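Long-range contacts in exoribonuclease II, mitochondrial (Candida glabrata, PDB 6F3H), which degrades RNA from the 3' end as the exoribonuclease of the mitochondrial RNA degradosome, with magnesium bound at its RNB-type active site: residues Leu34-Ile39 and Thr50-Leu55; Ala27-Arg31 and Phe677-Leu683. The protein carries 1 engineered substitution. All blocks are in the same frame, centred on the assembly; numbering follows the deposited sequence.

Contact 1 of 2, residues Leu34-Ile39 and Thr50-Leu55; sequences LNVGDI and TMCVNL
This is an antiparallel backbone pairing near the N-terminus, in which a type II beta turn, Asn35 to Asp38, leads into strand 39-42 alongside strand 50-54 of a five-stranded antiparallel sheet. Two hydrogen bonds join the backbones at Cys52. Gly37 N donates to Cys52 O over 3.1 Å in a nearly straight bond (167° at the hydrogen), and Cys52 N donates to Asp38 O over 3.0 Å. Beyond them Ile39 and Met51, a selenomethionine, form a non-hydrogen-bonded pair with side chains on the same face of the sheet, where helix 123-159 packs against both.

The turn is closed by Asp38 N bonding to Asn35 O, and the Asp38 carboxylate folds back on it: OD2 accepts Asn35 N from above the carboxylate plane and also forms a salt bridge with Arg84 of strand 81-85. Gly37 has a positive phi of 99°, as suits the third position of a type II turn, a place glycine commonly takes. The bent end of Met51 lies against it, Met51 CE 3.9 Å from Gly37 CA.

Cys52 points at residues 34-39, its CB 3.6 Å from Asn35 O; with SG anti to the backbone N (chi1 -172°), the sulfur sits beside Asn35. At the strand's end Val53 and Asn54 both face Thr65 in a classic beta bulge. Leu55 follows, its side chain crossing that of Val36 at about a right angle, with Val36 CG1 4.0 Å from Leu55 CG.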
ATOM      1  N   LEU A  34       1.674 -16.401   9.503  1.00 61.88           N
ATOM      2  CA  LEU A  34       2.923 -17.136   9.517  1.00 57.13           C
ATOM      3  C   LEU A  34       2.968 -18.020  10.742  1.00 60.42           C
ATOM      4  O   LEU A  34       2.722 -17.558  11.859  1.00 64.30           O
ATOM      5  CB  LEU A  34       4.127 -16.196   9.508  1.00 56.01           C
ATOM      6  CG  LEU A  34       5.505 -16.876   9.522  1.00 48.45           C
ATOM      7  CD1 LEU A  34       5.818 -17.450   8.174  1.00 40.36           C
ATOM      8  CD2 LEU A  34       6.597 -15.909   9.917  1.00 44.86           C
ATOM      9  N   ASN A  35       3.352 -19.276  10.525  1.00 62.78           N
ATOM     10  CA  ASN A  35       3.223 -20.317  11.529  1.00 60.11           C
ATOM     11  C   ASN A  35       4.235 -21.414  11.237  1.00 66.14           C
ATOM     12  O   ASN A  35       4.695 -21.570  10.102  1.00 67.57           O
ATOM     13  CB  ASN A  35       1.800 -20.862  11.513  1.00 57.72           C
ATOM     14  CG  ASN A  35       1.401 -21.421  12.820  1.00 63.35           C
ATOM     15  OD1 ASN A  35       2.208 -21.463  13.748  1.00 63.23           O
ATOM     16  ND2 ASN A  35       0.124 -21.767  12.952  1.00 68.10           N
ATOM     17  N   VAL A  36       4.549 -22.205  12.265  1.00 71.72           N
ATOM     18  CA  VAL A  36       5.520 -23.284  12.088  1.00 72.30           C
ATOM     19  C   VAL A  36       4.958 -24.315  11.116  1.00 65.57           C
ATOM     20  O   VAL A  36       3.751 -24.577  11.083  1.00 64.17           O
ATOM     21  CB  VAL A  36       5.917 -23.915  13.436  1.00 75.20           C
ATOM     22  CG1 VAL A  36       6.230 -22.846  14.471  1.00 76.32           C
ATOM     23  CG2 VAL A  36       4.822 -24.798  13.942  1.00 79.00           C
ATOM     24  N   GLY A  37       5.820 -24.854  10.270  1.00 64.60           N
ATOM     25  CA  GLY A  37       5.403 -25.718   9.197  1.00 65.11           C
ATOM     26  C   GLY A  37       5.300 -25.004   7.874  1.00 65.23           C
ATOM     27  O   GLY A  37       5.271 -25.653   6.819  1.00 62.86           O
ATOM     28  N   ASP A  38       5.215 -23.683   7.917  1.00 62.25           N
ATOM     29  CA  ASP A  38       5.188 -22.907   6.699  1.00 56.76           C
ATOM     30  C   ASP A  38       6.521 -23.068   5.992  1.00 50.84           C
ATOM     31  O   ASP A  38       7.561 -23.218   6.631  1.00 56.98           O
ATOM     32  CB  ASP A  38       4.913 -21.442   7.018  1.00 65.03           C
ATOM     33  CG  ASP A  38       3.440 -21.166   7.298  1.00 69.51           C
ATOM     34  OD1 ASP A  38       2.593 -22.025   6.973  1.00 72.35           O
ATOM     35  OD2 ASP A  38       3.125 -20.069   7.796  1.00 69.89           O
ATOM     36  N   ILE A  39       6.489 -23.142   4.677  1.00 46.12           N
ATOM     37  CA  ILE A  39       7.718 -23.211   3.902  1.00 52.02           C
ATOM     38  C   ILE A  39       7.956 -21.860   3.243  1.00 60.04           C
ATOM     39  O   ILE A  39       7.063 -21.313   2.589  1.00 65.99           O
ATOM     40  CB  ILE A  39       7.697 -24.356   2.884  1.00 48.34           C
ATOM     41  CG1 ILE A  39       7.827 -25.686   3.630  1.00 52.52           C
ATOM     42  CG2 ILE A  39       8.803 -24.198   1.897  1.00 46.21           C
ATOM     43  CD1 ILE A  39       7.825 -26.911   2.722  1.00 47.81           C
ATOM     44  N   THR A  50      13.515 -22.809   3.091  1.00 66.03           N
ATOM     45  CA  THR A  50      13.597 -22.763   4.526  1.00 69.44           C
ATOM     46  C   THR A  50      12.246 -23.161   5.065  1.00 59.02           C
ATOM     47  O   THR A  50      11.279 -23.280   4.315  1.00 58.06           O
ATOM     48  CB  THR A  50      13.986 -21.360   5.005  1.00 83.60           C
ATOM     49  OG1 THR A  50      14.882 -20.757   4.060  1.00 83.97           O
ATOM     50  CG2 THR A  50      14.676 -21.474   6.318  1.00 92.97           C
HETATM   51  N   MSE A  51      12.164 -23.347   6.366  1.00 57.87           N
HETATM   52  CA  MSE A  51      10.887 -23.615   6.952  1.00 59.02           C
HETATM   53  C   MSE A  51      10.788 -23.139   8.373  1.00 57.51           C
HETATM   54  O   MSE A  51      11.659 -23.388   9.208  1.00 60.92           O
HETATM   55  CB  MSE A  51      10.591 -25.082   6.914  1.00 77.88           C
HETATM   56  CG  MSE A  51       9.652 -25.482   8.008  1.00103.37           C
HETATM   57 SE   MSE A  51       8.843 -27.170   7.630  1.00125.36          SE
HETATM   58  CE  MSE A  51       8.650 -27.879   9.446  1.00125.02           C
ATOM     59  N   CYS A  52       9.687 -22.470   8.648  1.00 52.77           N
ATOM     60  CA  CYS A  52       9.511 -21.881   9.955  1.00 55.63           C
ATOM     61  C   CYS A  52       9.470 -22.985  10.976  1.00 57.78           C
ATOM     62  O   CYS A  52       8.662 -23.900  10.864  1.00 61.21           O
ATOM     63  CB  CYS A  52       8.225 -21.066  10.008  1.00 51.40           C
ATOM     64  SG  CYS A  52       8.135 -20.158  11.522  1.00 56.61           S
ATOM     65  N   VAL A  53      10.364 -22.928  11.949  1.00 61.03           N
ATOM     66  CA  VAL A  53      10.437 -23.960  12.971  1.00 64.22           C
ATOM     67  C   VAL A  53      10.171 -23.433  14.371  1.00 70.62           C
ATOM     68  O   VAL A  53       9.949 -24.237  15.283  1.00 73.01           O
ATOM     69  CB  VAL A  53      11.790 -24.695  12.915  1.00 67.37           C
ATOM     70  CG1 VAL A  53      11.718 -25.742  11.833  1.00 69.90           C
ATOM     71  CG2 VAL A  53      12.887 -23.726  12.610  1.00 68.79           C
ATOM     72  N   ASN A  54      10.199 -22.126  14.583  1.00 73.36           N
ATOM     73  CA  ASN A  54       9.885 -21.564  15.882  1.00 73.85           C
ATOM     74  C   ASN A  54       9.369 -20.156  15.689  1.00 75.79           C
ATOM     75  O   ASN A  54       9.756 -19.460  14.746  1.00 78.88           O
ATOM     76  CB  ASN A  54      11.100 -21.530  16.808  1.00 75.58           C
ATOM     77  CG  ASN A  54      10.731 -21.431  18.257  1.00 78.99           C
ATOM     78  OD1 ASN A  54       9.564 -21.582  18.625  1.00 80.77           O
ATOM     79  ND2 ASN A  54      11.720 -21.116  19.095  1.00 80.12           N
ATOM     80  N   LEU A  55       8.495 -19.758  16.589  1.00 72.37           N
ATOM     81  CA  LEU A  55       7.929 -18.428  16.630  1.00 66.13           C
ATOM     82  C   LEU A  55       8.665 -17.574  17.623  1.00 73.57           C
ATOM     83  O   LEU A  55       9.426 -18.069  18.459  1.00 82.38           O
ATOM     84  CB  LEU A  55       6.459 -18.480  17.017  1.00 65.10           C
ATOM     85  CG  LEU A  55       5.465 -19.409  16.323  1.00 64.85           C
ATOM     86  CD1 LEU A  55       4.174 -19.505  17.127  1.00 58.76           C
ATOM     87  CD2 LEU A  55       5.150 -18.982  14.898  1.00 68.78           C
TER

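Contact 2 of 2, residues Ala27-Arg31 and Phe677-Leu683; sequences AELLR and FYSPFPL
Arg31 lays its guanidinium flat over one face of the Phe681 ring, the planes 14° apart and the centres 4.4 Å from each other, a cation-pi stack. The overlap is offset toward the rim: Arg31 NH1 comes to 3.6 Å from Phe681 CE1. An extended run from CG to NE carries the arginine head from the end of helix 27-31 to the ring. Leu683 CD2 approaches the same guanidinium obliquely, 4.3 Å from Arg31 NH1. The opposite face of Phe681 is occupied from its own segment by Ser679 OG and Pro680 CD, while Ala27 CB meets the ring at its edge, 4.3 Å from Phe681 CZ.

Deeper in the interface, Leu30 points from the helix into the bend that follows strand 677-679. Its CD2 branch reaches Pro680 CD at 3.8 Å and touches Ser679 CB, whereas its CB and CG rest against Phe677, with Leu30 CB 3.9 Å from Phe677 CE2. The Phe677 ring is set between its own backbone N and carbonyl carbon (chi1 59°), which directs it at the helix. Ser679 OG donates to Phe681 O over 2.6 Å, in the carbonyl plane and on a lone pair, closing the bend between the two residues.

Strand 677-679 pairs with strand 632-634, and Leu30 O accepts a hydrogen bond from Asn636, just beyond that strand. Between the two segments themselves no hydrogen bond forms. The N-terminal helix is thus held on the RNB domain by apolar burial around Leu30 and, toward the exposed Arg31, by a cation spread over an aromatic face.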
ATOM      1  N   ALA A  27      -6.361 -18.812  -0.997  1.00 44.71           N
ATOM      2  CA  ALA A  27      -7.185 -18.369   0.112  1.00 48.74           C
ATOM      3  C   ALA A  27      -6.618 -18.768   1.474  1.00 52.52           C
ATOM      4  O   ALA A  27      -6.869 -18.082   2.470  1.00 54.73           O
ATOM      5  CB  ALA A  27      -8.588 -18.932  -0.063  1.00 55.79           C
ATOM      6  N   GLU A  28      -5.897 -19.886   1.568  1.00 55.41           N
ATOM      7  CA  GLU A  28      -5.382 -20.244   2.888  1.00 57.92           C
ATOM      8  C   GLU A  28      -4.298 -19.276   3.348  1.00 63.70           C
ATOM      9  O   GLU A  28      -3.978 -19.234   4.546  1.00 65.70           O
ATOM     10  CB  GLU A  28      -4.854 -21.686   2.882  1.00 51.88           C
ATOM     11  N   LEU A  29      -3.767 -18.470   2.420  1.00 62.82           N
ATOM     12  CA  LEU A  29      -2.849 -17.394   2.768  1.00 58.48           C
ATOM     13  C   LEU A  29      -3.561 -16.346   3.590  1.00 58.96           C
ATOM     14  O   LEU A  29      -3.050 -15.873   4.612  1.00 59.66           O
ATOM     15  CB  LEU A  29      -2.309 -16.756   1.496  1.00 53.88           C
ATOM     16  CG  LEU A  29      -1.456 -17.688   0.650  1.00 52.41           C
ATOM     17  CD1 LEU A  29      -1.133 -17.067  -0.706  1.00 48.38           C
ATOM     18  CD2 LEU A  29      -0.190 -18.050   1.433  1.00 46.93           C
ATOM     19  N   LEU A  30      -4.745 -15.962   3.136  1.00 59.16           N
ATOM     20  CA  LEU A  30      -5.543 -14.998   3.866  1.00 54.99           C
ATOM     21  C   LEU A  30      -6.021 -15.582   5.192  1.00 56.43           C
ATOM     22  O   LEU A  30      -5.987 -14.898   6.218  1.00 59.79           O
ATOM     23  CB  LEU A  30      -6.717 -14.538   2.991  1.00 42.96           C
ATOM     24  CG  LEU A  30      -6.481 -13.687   1.722  1.00 37.87           C
ATOM     25  CD1 LEU A  30      -5.764 -14.403   0.643  1.00 41.81           C
ATOM     26  CD2 LEU A  30      -7.767 -13.223   1.144  1.00 40.95           C
ATOM     27  N   ARG A  31      -6.409 -16.861   5.215  1.00 53.27           N
ATOM     28  CA  ARG A  31      -6.958 -17.415   6.447  1.00 52.38           C
ATOM     29  C   ARG A  31      -5.898 -17.687   7.492  1.00 52.35           C
ATOM     30  O   ARG A  31      -6.227 -17.800   8.676  1.00 57.60           O
ATOM     31  CB  ARG A  31      -7.708 -18.712   6.172  1.00 58.73           C
ATOM     32  CG  ARG A  31      -8.971 -18.518   5.396  1.00 64.97           C
ATOM     33  CD  ARG A  31      -9.800 -19.775   5.353  1.00 71.99           C
ATOM     34  NE  ARG A  31     -10.730 -19.741   4.228  1.00 78.36           N
ATOM     35  CZ  ARG A  31     -11.874 -19.059   4.220  1.00 80.14           C
ATOM     36  NH1 ARG A  31     -12.244 -18.348   5.285  1.00 79.23           N
ATOM     37  NH2 ARG A  31     -12.656 -19.094   3.145  1.00 79.21           N
ATOM     38  N   PHE A 677      -5.447  -6.216   5.290  1.00 42.45           N
ATOM     39  CA  PHE A 677      -5.463  -6.664   3.914  1.00 42.48           C
ATOM     40  C   PHE A 677      -6.893  -6.781   3.438  1.00 38.24           C
ATOM     41  O   PHE A 677      -7.797  -7.039   4.228  1.00 47.35           O
ATOM     42  CB  PHE A 677      -4.733  -8.017   3.744  1.00 44.17           C
ATOM     43  CG  PHE A 677      -5.310  -9.151   4.571  1.00 41.93           C
ATOM     44  CD1 PHE A 677      -4.930  -9.331   5.900  1.00 38.61           C
ATOM     45  CD2 PHE A 677      -6.235 -10.036   4.022  1.00 40.90           C
ATOM     46  CE1 PHE A 677      -5.461 -10.376   6.659  1.00 38.65           C
ATOM     47  CE2 PHE A 677      -6.770 -11.082   4.779  1.00 38.26           C
ATOM     48  CZ  PHE A 677      -6.389 -11.248   6.097  1.00 38.48           C
ATOM     49  N   TYR A 678      -7.077  -6.598   2.137  1.00 38.09           N
ATOM     50  CA  TYR A 678      -8.364  -6.782   1.490  1.00 43.58           C
ATOM     51  C   TYR A 678      -8.626  -8.256   1.213  1.00 48.70           C
ATOM     52  O   TYR A 678      -7.708  -9.052   1.010  1.00 52.88           O
ATOM     53  CB  TYR A 678      -8.440  -5.960   0.200  1.00 45.99           C
ATOM     54  CG  TYR A 678      -8.442  -4.453   0.465  1.00 54.10           C
ATOM     55  CD1 TYR A 678      -9.533  -3.843   1.071  1.00 58.56           C
ATOM     56  CD2 TYR A 678      -7.354  -3.647   0.141  1.00 54.16           C
ATOM     57  CE1 TYR A 678      -9.554  -2.473   1.343  1.00 65.67           C
ATOM     58  CE2 TYR A 678      -7.371  -2.266   0.403  1.00 58.78           C
ATOM     59  CZ  TYR A 678      -8.483  -1.690   1.004  1.00 67.46           C
ATOM     60  OH  TYR A 678      -8.562  -0.338   1.287  1.00 73.77           O
ATOM     61  N   SER A 679      -9.899  -8.619   1.249  1.00 49.05           N
ATOM     62  CA  SER A 679     -10.344  -9.994   1.160  1.00 47.71           C
ATOM     63  C   SER A 679     -11.656 -10.045   0.410  1.00 48.54           C
ATOM     64  O   SER A 679     -12.508  -9.172   0.597  1.00 52.96           O
ATOM     65  CB  SER A 679     -10.566 -10.596   2.547  1.00 47.03           C
ATOM     66  OG  SER A 679     -11.368 -11.746   2.460  1.00 48.28           O
ATOM     67  N   PRO A 680     -11.889 -11.102  -0.362  1.00 44.29           N
ATOM     68  CA  PRO A 680     -13.173 -11.247  -1.052  1.00 42.93           C
ATOM     69  C   PRO A 680     -14.253 -11.883  -0.203  1.00 53.34           C
ATOM     70  O   PRO A 680     -15.376 -12.041  -0.690  1.00 59.35           O
ATOM     71  CB  PRO A 680     -12.822 -12.169  -2.224  1.00 41.60           C
ATOM     72  CG  PRO A 680     -11.429 -12.706  -1.927  1.00 45.03           C
ATOM     73  CD  PRO A 680     -11.036 -12.273  -0.561  1.00 43.89           C
ATOM     74  N   PHE A 681     -13.969 -12.211   1.048  1.00 53.11           N
ATOM     75  CA  PHE A 681     -14.996 -12.757   1.911  1.00 57.03           C
ATOM     76  C   PHE A 681     -14.751 -12.270   3.322  1.00 57.59           C
ATOM     77  O   PHE A 681     -13.615 -11.942   3.683  1.00 58.69           O
ATOM     78  CB  PHE A 681     -15.015 -14.284   1.858  1.00 65.03           C
ATOM     79  CG  PHE A 681     -13.666 -14.885   1.849  1.00 67.52           C
ATOM     80  CD1 PHE A 681     -12.942 -14.988   3.023  1.00 68.67           C
ATOM     81  CD2 PHE A 681     -13.107 -15.345   0.657  1.00 68.82           C
ATOM     82  CE1 PHE A 681     -11.675 -15.548   3.015  1.00 73.44           C
ATOM     83  CE2 PHE A 681     -11.844 -15.905   0.636  1.00 69.89           C
ATOM     84  CZ  PHE A 681     -11.124 -16.008   1.819  1.00 72.36           C
ATOM     85  N   PRO A 682     -15.790 -12.224   4.149  1.00 58.36           N
ATOM     86  CA  PRO A 682     -15.669 -11.631   5.484  1.00 56.17           C
ATOM     87  C   PRO A 682     -14.664 -12.352   6.360  1.00 61.20           C
ATOM     88  O   PRO A 682     -14.652 -13.579   6.452  1.00 73.69           O
ATOM     89  CB  PRO A 682     -17.077 -11.781   6.051  1.00 55.86           C
ATOM     90  CG  PRO A 682     -17.698 -12.881   5.231  1.00 58.12           C
ATOM     91  CD  PRO A 682     -17.162 -12.676   3.872  1.00 56.75           C
ATOM     92  N   LEU A 683     -13.829 -11.566   7.018  1.00 57.94           N
ATOM     93  CA  LEU A 683     -12.910 -12.030   8.034  1.00 57.35           C
ATOM     94  C   LEU A 683     -12.835 -10.917   9.050  1.00 64.11           C
ATOM     95  O   LEU A 683     -12.966  -9.742   8.684  1.00 62.60           O
ATOM     96  CB  LEU A 683     -11.513 -12.319   7.474  1.00 54.73           C
ATOM     97  CG  LEU A 683     -11.468 -13.594   6.661  1.00 53.11           C
ATOM     98  CD1 LEU A 683     -10.163 -13.695   5.942  1.00 50.07           C
ATOM     99  CD2 LEU A 683     -11.683 -14.768   7.585  1.00 57.01           C
TER

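Overall arrangement
The two contacts lie about 20 Å apart between centres and adjoin along the chain: helix 27-31 of contact 2 is followed after a few residues by the turn of contact 1. Their partners differ greatly in sequence distance. Contact 1 is local, within the N-terminal five-stranded sheet, and both its segments fall between the two of contact 2, whose second segment follows 645 intervening residues and belongs to the RNB domain. The short N-terminal region therefore connects its own sheet to the RNB domain. Together the contacts join the N-terminal sheet and helix to that domain, away from the magnesium site at Asp401 and Asp410.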